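Local coordinates for protein nitroalkane oxidase (Podospora anserina, PDB 3MKH) that oxidises nitroalkanes to aldehydes or ketones with FAD, releasing nitrite and turning molecular oxygen into hydrogen peroxide, at residues 131-136 and 169-174; 311-316 and 371-376; 329-334 and 353-358. One frame throughout, in Å; residues are numbered along the deposited sequence.

Contact 1: residues 131-136 and 169-174; sequences SLVFSE and MWATNC. With FAD (flavin-adenine dinucleotide), chain E.
Ser131 and the Ala171-Cys174 turn form the tightly packed end of this contact. The serine hydroxyl, swung opposite its backbone N (chi1 -176°), donates to Thr172 O with OG 2.8 Å away; the approach is from above the carbonyl plane, 52° out of it. The same OG lies 3.4 Å from Cys174 CB, so the turn closes round it. That turn is type II, with Asn173 at positive phi and Cys174 N bonded back to Ala171 O. Beside it Ala171 CB packs against the strand backbone, 3.7 Å from Leu132 O, and Val133 straddles the loop, CG1 on Ala171 CB and CG2 on Cys174 CB.

At the other end side-chain packing gives way to one backbone bond, Met169 N to Ser135 O at 3.0 Å and nearly straight (164°), and to contacts made through the flavin. Flavin N3 donates to Leu132 O at 2.7 Å, and O2 is gripped by two amides, Phe134 N and Ser135 N. Ser135 OG works in both directions: it donates to flavin N1 at 2.9 Å and accepts from ribityl O4' at 2.6 Å, which fixes its rotation. Trp170 CB packs against flavin N10, and Trp170 CE3 comes within 3.5 Å of the methyl C8M. No solvent-facing side exists, since every touching residue is buried; one water accepts from Leu132 N and lies in hydrogen-bonding reach of Thr172 O and flavin O4.

This is the beta domain of the acyl-CoA dehydrogenase fold, where FAD-binding Leu132-Ser135 and Trp170-Thr172 hold the flavin. Strand 130-133 runs parallel to strand 184-191, which pairs with Ser131 and Val133 through the backbone. Helix 90-109 packs on Leu132, Thr172 and Asn173, helix 262-298 covers Leu132 and Phe134, and Ile376 of the second subunit meets Trp170.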
# COMPACT_ATOMS: atom_id res chain seq x y z
N SER A 131 -4.05 -36.73 6.72
CA SER A 131 -3.27 -35.55 7.11
C SER A 131 -1.93 -35.56 6.41
O SER A 131 -1.29 -36.60 6.30
CB SER A 131 -3.06 -35.55 8.63
OG SER A 131 -2.40 -34.37 9.05
N LEU A 132 -1.51 -34.39 5.93
CA LEU A 132 -0.14 -34.21 5.44
C LEU A 132 0.65 -33.64 6.60
O LEU A 132 0.46 -32.48 7.02
CB LEU A 132 -0.11 -33.30 4.20
CG LEU A 132 1.25 -32.84 3.63
CD1 LEU A 132 2.30 -33.91 3.69
CD2 LEU A 132 1.08 -32.36 2.19
N VAL A 133 1.50 -34.48 7.18
CA VAL A 133 2.12 -34.16 8.45
C VAL A 133 3.54 -33.70 8.19
O VAL A 133 4.49 -34.49 8.17
CB VAL A 133 2.10 -35.36 9.40
CG1 VAL A 133 2.59 -34.95 10.79
CG2 VAL A 133 0.69 -35.95 9.47
N PHE A 134 3.66 -32.40 7.97
CA PHE A 134 4.88 -31.75 7.52
C PHE A 134 5.42 -30.84 8.62
O PHE A 134 6.58 -30.96 9.04
CB PHE A 134 4.54 -30.91 6.29
CG PHE A 134 5.73 -30.26 5.63
CD1 PHE A 134 6.16 -29.00 6.02
CD2 PHE A 134 6.40 -30.89 4.59
CE1 PHE A 134 7.25 -28.40 5.40
CE2 PHE A 134 7.48 -30.29 3.97
CZ PHE A 134 7.91 -29.05 4.37
N SER A 135 4.57 -29.92 9.09
CA SER A 135 5.01 -28.86 9.99
C SER A 135 5.41 -29.33 11.38
O SER A 135 4.94 -30.36 11.88
CB SER A 135 3.92 -27.78 10.10
OG SER A 135 3.68 -27.19 8.83
N GLU A 136 6.27 -28.53 12.02
CA GLU A 136 6.91 -28.87 13.29
C GLU A 136 6.96 -27.63 14.19
O GLU A 136 7.02 -26.50 13.70
CB GLU A 136 8.33 -29.41 13.04
CG GLU A 136 8.35 -30.73 12.29
CD GLU A 136 9.74 -31.34 12.11
OE1 GLU A 136 10.77 -30.64 12.29
OE2 GLU A 136 9.80 -32.53 11.77
N MET A 169 3.47 -30.23 14.47
CA MET A 169 2.48 -29.26 14.94
C MET A 169 1.83 -28.64 13.72
O MET A 169 2.47 -28.56 12.66
CB MET A 169 3.18 -28.18 15.78
CG MET A 169 2.24 -27.16 16.44
SD MET A 169 3.18 -26.07 17.55
CE MET A 169 1.92 -24.86 18.01
N TRP A 170 0.56 -28.26 13.86
CA TRP A 170 -0.22 -27.58 12.83
C TRP A 170 -0.77 -28.51 11.75
O TRP A 170 -1.46 -28.05 10.84
CB TRP A 170 0.57 -26.44 12.17
CG TRP A 170 1.03 -25.33 13.10
CD1 TRP A 170 2.32 -25.06 13.47
CD2 TRP A 170 0.22 -24.33 13.72
NE1 TRP A 170 2.35 -23.98 14.32
CE2 TRP A 170 1.08 -23.50 14.48
CE3 TRP A 170 -1.16 -24.06 13.73
CZ2 TRP A 170 0.61 -22.43 15.23
CZ3 TRP A 170 -1.62 -22.98 14.48
CH2 TRP A 170 -0.73 -22.18 15.22
N ALA A 171 -0.46 -29.80 11.82
CA ALA A 171 -0.85 -30.70 10.73
C ALA A 171 -2.31 -31.09 10.86
O ALA A 171 -2.70 -31.96 11.65
CB ALA A 171 0.06 -31.91 10.68
N THR A 172 -3.12 -30.43 10.06
CA THR A 172 -4.56 -30.53 10.18
C THR A 172 -5.05 -31.98 10.09
O THR A 172 -4.69 -32.71 9.17
CB THR A 172 -5.24 -29.68 9.09
OG1 THR A 172 -4.77 -28.33 9.20
CG2 THR A 172 -6.73 -29.72 9.23
N ASN A 173 -5.86 -32.38 11.07
CA ASN A 173 -6.47 -33.72 11.13
C ASN A 173 -5.57 -34.84 11.69
O ASN A 173 -6.06 -35.94 11.91
CB ASN A 173 -6.96 -34.20 9.74
CG ASN A 173 -8.12 -33.41 9.19
OD1 ASN A 173 -8.43 -33.50 7.98
ND2 ASN A 173 -8.80 -32.65 10.03
N CYS A 174 -4.28 -34.58 11.91
CA CYS A 174 -3.35 -35.68 12.20
C CYS A 174 -3.72 -36.51 13.44
O CYS A 174 -3.36 -37.69 13.53
CB CYS A 174 -1.91 -35.18 12.33
SG CYS A 174 -1.61 -34.16 13.80
PA FAD E . 8.17 -21.10 9.71
O1A FAD E . 9.31 -22.01 9.61
O2A FAD E . 7.31 -21.16 10.89
O5B FAD E . 8.70 -19.60 9.53
C5B FAD E . 8.14 -18.52 10.27
C4B FAD E . 8.56 -17.14 9.75
O4B FAD E . 9.98 -16.99 9.90
C3B FAD E . 8.29 -17.00 8.25
O3B FAD E . 6.98 -16.47 8.04
C2B FAD E . 9.33 -15.98 7.83
O2B FAD E . 8.84 -14.66 8.05
C1B FAD E . 10.51 -16.26 8.77
N9A FAD E . 11.50 -17.09 8.04
C8A FAD E . 11.89 -18.32 8.37
N7A FAD E . 12.79 -18.76 7.50
C5A FAD E . 12.98 -17.80 6.60
C6A FAD E . 13.78 -17.69 5.47
N6A FAD E . 14.58 -18.68 5.11
N1A FAD E . 13.74 -16.55 4.76
C2A FAD E . 12.95 -15.56 5.12
N3A FAD E . 12.17 -15.64 6.19
C4A FAD E . 12.16 -16.74 6.94
N1 FAD E . 0.98 -27.96 8.27
C2 FAD E . 1.02 -29.26 7.77
O2 FAD E . 2.08 -29.87 7.76
N3 FAD E . -0.14 -29.86 7.28
C4 FAD E . -1.35 -29.17 7.30
O4 FAD E . -2.37 -29.70 6.87
C4X FAD E . -1.39 -27.87 7.80
N5 FAD E . -2.59 -27.15 7.82
C5X FAD E . -2.68 -26.01 8.63
C6 FAD E . -3.91 -25.46 8.95
C7 FAD E . -3.99 -24.33 9.76
C7M FAD E . -5.34 -23.72 10.12
C8 FAD E . -2.82 -23.75 10.24
C8M FAD E . -2.89 -22.51 11.13
C9 FAD E . -1.59 -24.30 9.91
C9A FAD E . -1.52 -25.43 9.11
N10 FAD E . -0.28 -25.98 8.78
C10 FAD E . -0.23 -27.28 8.28
C1' FAD E . 0.97 -25.21 8.95
C2' FAD E . 1.26 -24.35 7.71
O2' FAD E . 1.46 -25.19 6.58
C3' FAD E . 2.46 -23.41 7.90
O3' FAD E . 2.50 -22.52 6.79
C4' FAD E . 3.81 -24.14 7.97
O4' FAD E . 4.02 -24.65 9.28
C5' FAD E . 4.95 -23.18 7.63
O5' FAD E . 4.91 -22.00 8.45
P FAD E . 5.81 -20.73 8.10
O1P FAD E . 5.70 -20.47 6.66
O2P FAD E . 5.49 -19.66 9.04
O3P FAD E . 7.29 -21.31 8.37
O HOH W 1 -3.31 -32.12 6.38

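Contact 2: residues 311-316 and 371-376; sequences QAFADL and INAVGI. With FAD (flavin-adenine dinucleotide), chain H.
Phe313 and Leu316 close round Ala373 where two helices of the C-terminal helical domain of the acyl-CoA dehydrogenase fold come together beside the FAD. Ala373 CB is the focus: it lies 3.8 Å from Phe313 CD2 and 3.9 Å from Leu316 CB, and Leu316 CD2 reaches over the alanine as well. The phenylalanine ring, with CG placed opposite the backbone N (chi1 -179°), meets Ala373 O edge-on and in the ring plane, CD2 being 3.2 Å from that oxygen. Ala373 O therefore faces C-H groups of the ring while it accepts a hydrogen bond from ribose O2B at 2.7 Å, which ties the adenosine end of FAD to the helix terminus.

One shell out, Ala296, Leu307 and Leu308 pack on Phe313, and Val403 of the second subunit packs on Leu316. Asp315 of the same helix makes a salt bridge to Arg408 of the third subunit.

Beyond Ala373, Gly375 is the first residue to leave helical geometry, with a positive phi of 90°. A side chain there would collide with phosphate oxygen O2P, and the bare backbone lets the next amide, Ile376 N, donate to O2P at 3.0 Å and 162°.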
# COMPACT_ATOMS: atom_id res chain seq x y z
N GLN A 311 -19.26 8.65 -1.63
CA GLN A 311 -18.08 8.30 -2.41
C GLN A 311 -17.08 7.48 -1.60
O GLN A 311 -16.42 6.59 -2.15
CB GLN A 311 -17.38 9.55 -2.97
CG GLN A 311 -18.07 10.19 -4.17
CD GLN A 311 -17.19 11.19 -4.92
OE1 GLN A 311 -17.53 11.63 -6.02
NE2 GLN A 311 -16.04 11.53 -4.33
N ALA A 312 -16.96 7.78 -0.31
CA ALA A 312 -15.97 7.14 0.55
C ALA A 312 -16.27 5.65 0.70
O ALA A 312 -15.39 4.82 0.49
CB ALA A 312 -15.91 7.81 1.91
N PHE A 313 -17.51 5.35 1.07
CA PHE A 313 -17.94 3.98 1.24
C PHE A 313 -17.86 3.21 -0.08
O PHE A 313 -17.33 2.10 -0.14
CB PHE A 313 -19.37 3.95 1.78
CG PHE A 313 -19.88 2.57 2.01
CD1 PHE A 313 -20.51 1.87 0.99
CD2 PHE A 313 -19.72 1.96 3.25
CE1 PHE A 313 -20.98 0.59 1.20
CE2 PHE A 313 -20.19 0.68 3.48
CZ PHE A 313 -20.82 -0.01 2.45
N ALA A 314 -18.40 3.83 -1.13
CA ALA A 314 -18.43 3.20 -2.44
C ALA A 314 -17.05 2.87 -2.94
O ALA A 314 -16.83 1.80 -3.49
CB ALA A 314 -19.17 4.09 -3.43
N ASP A 315 -16.09 3.77 -2.75
CA ASP A 315 -14.75 3.53 -3.26
C ASP A 315 -14.06 2.36 -2.56
O ASP A 315 -13.32 1.61 -3.17
CB ASP A 315 -13.90 4.80 -3.22
CG ASP A 315 -14.19 5.73 -4.40
OD1 ASP A 315 -15.28 5.59 -5.03
OD2 ASP A 315 -13.33 6.59 -4.71
N LEU A 316 -14.32 2.22 -1.26
CA LEU A 316 -13.82 1.07 -0.52
C LEU A 316 -14.42 -0.23 -1.07
O LEU A 316 -13.71 -1.19 -1.31
CB LEU A 316 -14.15 1.23 0.97
CG LEU A 316 -13.13 1.47 2.09
CD1 LEU A 316 -11.68 1.62 1.66
CD2 LEU A 316 -13.55 2.62 3.00
N ILE A 371 -14.05 -3.63 6.97
CA ILE A 371 -14.24 -3.17 8.35
C ILE A 371 -14.28 -1.63 8.41
O ILE A 371 -15.14 -1.04 9.06
CB ILE A 371 -13.16 -3.77 9.26
CG1 ILE A 371 -13.51 -5.23 9.58
CG2 ILE A 371 -12.97 -2.95 10.54
CD1 ILE A 371 -12.33 -6.05 10.12
N ASN A 372 -13.36 -0.97 7.72
CA ASN A 372 -13.36 0.49 7.69
C ASN A 372 -14.62 1.09 7.03
O ASN A 372 -15.13 2.12 7.47
CB ASN A 372 -12.08 1.01 7.02
CG ASN A 372 -10.87 0.79 7.90
OD1 ASN A 372 -11.01 0.70 9.11
ND2 ASN A 372 -9.68 0.66 7.31
N ALA A 373 -15.12 0.42 6.00
CA ALA A 373 -16.28 0.91 5.27
C ALA A 373 -17.55 0.76 6.10
O ALA A 373 -18.38 1.66 6.17
CB ALA A 373 -16.42 0.15 3.94
N VAL A 374 -17.69 -0.40 6.75
CA VAL A 374 -18.84 -0.67 7.60
C VAL A 374 -18.83 0.18 8.88
O VAL A 374 -19.88 0.60 9.37
CB VAL A 374 -18.93 -2.19 7.94
CG1 VAL A 374 -19.99 -2.45 9.02
CG2 VAL A 374 -19.25 -2.97 6.65
N GLY A 375 -17.63 0.45 9.40
CA GLY A 375 -17.50 1.32 10.55
C GLY A 375 -17.56 0.56 11.86
O GLY A 375 -17.23 -0.63 11.91
N ILE A 376 -17.98 1.23 12.91
CA ILE A 376 -17.91 0.67 14.25
C ILE A 376 -18.71 -0.62 14.37
O ILE A 376 -18.34 -1.52 15.12
CB ILE A 376 -18.38 1.70 15.31
CG1 ILE A 376 -17.99 1.22 16.70
CG2 ILE A 376 -19.86 1.98 15.18
CD1 ILE A 376 -16.48 1.16 16.88
PA FAD H . -21.32 5.36 11.55
O1A FAD H . -22.41 6.33 11.50
O2A FAD H . -21.55 4.08 12.23
O5B FAD H . -20.82 5.10 10.02
C5B FAD H . -20.27 3.84 9.63
C4B FAD H . -19.64 3.84 8.21
O4B FAD H . -20.60 4.36 7.27
C3B FAD H . -18.43 4.77 8.14
O3B FAD H . -17.24 4.05 8.43
C2B FAD H . -18.43 5.23 6.68
O2B FAD H . -17.72 4.30 5.86
C1B FAD H . -19.91 5.20 6.28
N9A FAD H . -20.47 6.59 6.24
C8A FAD H . -21.53 7.02 6.93
N7A FAD H . -21.74 8.30 6.65
C5A FAD H . -20.82 8.69 5.77
C6A FAD H . -20.55 9.90 5.13
N6A FAD H . -21.30 10.99 5.34
N1A FAD H . -19.52 9.95 4.28
C2A FAD H . -18.77 8.89 4.06
N3A FAD H . -19.00 7.73 4.66
C4A FAD H . -20.02 7.60 5.52
N1 FAD H . -19.18 6.22 21.28
C2 FAD H . -19.48 7.19 22.24
O2 FAD H . -20.42 7.94 22.05
N3 FAD H . -18.71 7.29 23.40
C4 FAD H . -17.64 6.42 23.60
O4 FAD H . -16.96 6.51 24.62
C4X FAD H . -17.34 5.46 22.64
N5 FAD H . -16.27 4.58 22.83
C5X FAD H . -16.22 3.41 22.06
C6 FAD H . -15.40 2.36 22.45
C7 FAD H . -15.35 1.20 21.69
C7M FAD H . -14.45 0.04 22.12
C8 FAD H . -16.11 1.10 20.54
C8M FAD H . -16.06 -0.18 19.70
C9 FAD H . -16.93 2.15 20.15
C9A FAD H . -16.99 3.31 20.91
N10 FAD H . -17.81 4.38 20.54
C10 FAD H . -18.11 5.36 21.49
C1' FAD H . -18.35 4.49 19.16
C2' FAD H . -17.29 5.03 18.20
O2' FAD H . -16.87 6.32 18.64
C3' FAD H . -17.78 5.09 16.74
O3' FAD H . -16.74 5.62 15.92
C4' FAD H . -19.04 5.94 16.54
O4' FAD H . -20.19 5.20 16.90
C5' FAD H . -19.17 6.34 15.07
O5' FAD H . -19.04 5.19 14.23
P FAD H . -18.74 5.35 12.67
O1P FAD H . -17.59 6.26 12.50
O2P FAD H . -18.71 4.01 12.07
O3P FAD H . -20.07 6.10 12.18

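Contact 3: residues 329-334 and 353-358; sequences ALTWKA and LAAKVF
Leu330 reaches from helix 329-334 across to Ala355 and Phe358, and is the main bridge between two helices of the C-terminal helical domain of the acyl-CoA dehydrogenase fold; their axes approach to 8.8 Å and run nearly antiparallel, at 157°. Its CB points toward the partner helix, and CG, set opposite the backbone N (chi1 177°), continues that way to lie 4.0 Å from Ala355 CA. From there the CD2 methyl forms the tip: it rests 3.7 Å from Phe358 CB and 3.8 Å from both Ala355 CA and Ala354 O. The two side chains cross at a slant, with CD2 near Phe358 CB and CG. An alanine in place of Leu330 would probably open a gap over Ala355 and leave Phe358 CB without the leucine methyl.

Small residues permit the close approach beside it. Ala355 CB faces Ala334 CB at 4.0 Å and also nears Thr331 CA, where the CA atoms of Thr331 and Ala355 come within 5.2 Å. The Thr331 hydroxyl bonds within its own helix, to Ala327 O.

Helix 262-298 lies against Thr331 and Lys356, helix 402-415 packs on Leu353 and Val357, and the third subunit meets Ala329 through its own Ala329.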
# COMPACT_ATOMS: atom_id res chain seq x y z
N ALA A 329 -9.54 -14.42 -11.36
CA ALA A 329 -8.94 -14.54 -12.69
C ALA A 329 -7.56 -15.20 -12.60
O ALA A 329 -7.25 -16.13 -13.36
CB ALA A 329 -8.85 -13.16 -13.35
N LEU A 330 -6.74 -14.71 -11.67
CA LEU A 330 -5.40 -15.25 -11.44
C LEU A 330 -5.47 -16.70 -10.95
O LEU A 330 -4.74 -17.56 -11.43
CB LEU A 330 -4.61 -14.39 -10.45
CG LEU A 330 -3.22 -14.96 -10.12
CD1 LEU A 330 -2.42 -15.15 -11.39
CD2 LEU A 330 -2.44 -14.08 -9.15
N THR A 331 -6.36 -16.96 -9.98
CA THR A 331 -6.50 -18.32 -9.47
C THR A 331 -6.88 -19.30 -10.60
O THR A 331 -6.34 -20.40 -10.68
CB THR A 331 -7.54 -18.40 -8.33
OG1 THR A 331 -7.04 -17.70 -7.19
CG2 THR A 331 -7.79 -19.85 -7.93
N TRP A 332 -7.82 -18.91 -11.45
CA TRP A 332 -8.26 -19.80 -12.54
C TRP A 332 -7.16 -20.00 -13.59
O TRP A 332 -7.00 -21.10 -14.14
CB TRP A 332 -9.55 -19.29 -13.17
CG TRP A 332 -10.77 -19.50 -12.29
CD1 TRP A 332 -10.78 -19.88 -10.98
CD2 TRP A 332 -12.14 -19.37 -12.68
NE1 TRP A 332 -12.08 -19.97 -10.52
CE2 TRP A 332 -12.93 -19.67 -11.55
CE3 TRP A 332 -12.78 -19.03 -13.88
CZ2 TRP A 332 -14.33 -19.63 -11.58
CZ3 TRP A 332 -14.17 -18.98 -13.91
CH2 TRP A 332 -14.92 -19.29 -12.76
N LYS A 333 -6.42 -18.95 -13.89
CA LYS A 333 -5.27 -19.08 -14.79
C LYS A 333 -4.27 -20.11 -14.25
O LYS A 333 -3.81 -21.00 -14.98
CB LYS A 333 -4.60 -17.72 -15.05
CG LYS A 333 -3.25 -17.81 -15.75
CD LYS A 333 -3.35 -18.41 -17.15
CE LYS A 333 -1.92 -18.64 -17.73
NZ LYS A 333 -1.90 -19.17 -19.13
N ALA A 334 -3.92 -19.98 -12.97
CA ALA A 334 -3.00 -20.92 -12.34
C ALA A 334 -3.58 -22.33 -12.33
O ALA A 334 -2.86 -23.29 -12.56
CB ALA A 334 -2.68 -20.47 -10.89
N LEU A 353 2.11 -20.53 -7.16
CA LEU A 353 2.69 -19.69 -6.11
C LEU A 353 2.15 -18.26 -6.14
O LEU A 353 1.82 -17.67 -5.10
CB LEU A 353 4.21 -19.66 -6.23
CG LEU A 353 4.90 -21.02 -6.09
CD1 LEU A 353 6.32 -20.98 -6.65
CD2 LEU A 353 4.90 -21.43 -4.63
N ALA A 354 2.07 -17.69 -7.34
CA ALA A 354 1.53 -16.33 -7.48
C ALA A 354 0.10 -16.20 -6.98
O ALA A 354 -0.25 -15.23 -6.28
CB ALA A 354 1.63 -15.86 -8.95
N ALA A 355 -0.75 -17.17 -7.34
CA ALA A 355 -2.15 -17.10 -6.92
C ALA A 355 -2.21 -17.15 -5.40
O ALA A 355 -2.94 -16.38 -4.78
CB ALA A 355 -2.99 -18.25 -7.52
N LYS A 356 -1.44 -18.06 -4.81
CA LYS A 356 -1.41 -18.20 -3.35
C LYS A 356 -1.01 -16.87 -2.71
O LYS A 356 -1.69 -16.37 -1.82
CB LYS A 356 -0.45 -19.32 -2.94
CG LYS A 356 -0.67 -19.89 -1.53
CD LYS A 356 -0.15 -18.98 -0.41
CE LYS A 356 0.05 -19.79 0.90
NZ LYS A 356 0.52 -18.93 2.05
N VAL A 357 0.10 -16.30 -3.16
CA VAL A 357 0.58 -15.07 -2.55
C VAL A 357 -0.37 -13.89 -2.79
O VAL A 357 -0.67 -13.13 -1.88
CB VAL A 357 2.00 -14.71 -3.03
CG1 VAL A 357 2.42 -13.34 -2.49
CG2 VAL A 357 2.98 -15.80 -2.61
N PHE A 358 -0.84 -13.73 -4.02
CA PHE A 358 -1.68 -12.58 -4.34
C PHE A 358 -3.01 -12.60 -3.58
O PHE A 358 -3.41 -11.61 -2.98
CB PHE A 358 -1.98 -12.51 -5.85
CG PHE A 358 -2.91 -11.37 -6.25
CD1 PHE A 358 -4.29 -11.55 -6.26
CD2 PHE A 358 -2.40 -10.13 -6.58
CE1 PHE A 358 -5.14 -10.50 -6.62
CE2 PHE A 358 -3.24 -9.08 -6.94
CZ PHE A 358 -4.62 -9.27 -6.96

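In the fold
Along the chain contact 1 comes first, on strand 130-133 and the loop after strand 161-168 of the beta sheet; contacts 2 and 3 follow in the C-terminal helical region. Those two share helices 311-340 and 345-374, which run as a hairpin: contact 3 lies nearer the turn between them and contact 2 joins their far ends, centres 27 Å apart. Contact 1 is 24 Å from contact 3 and 38 Å from contact 2, centre to centre. Contacts 1 and 2 touch two different FAD molecules. Each cofactor takes bonds from the 131-136 region of one subunit and the 371-376 region of another, so both sites depend on the assembly, consistent with the homotetramer.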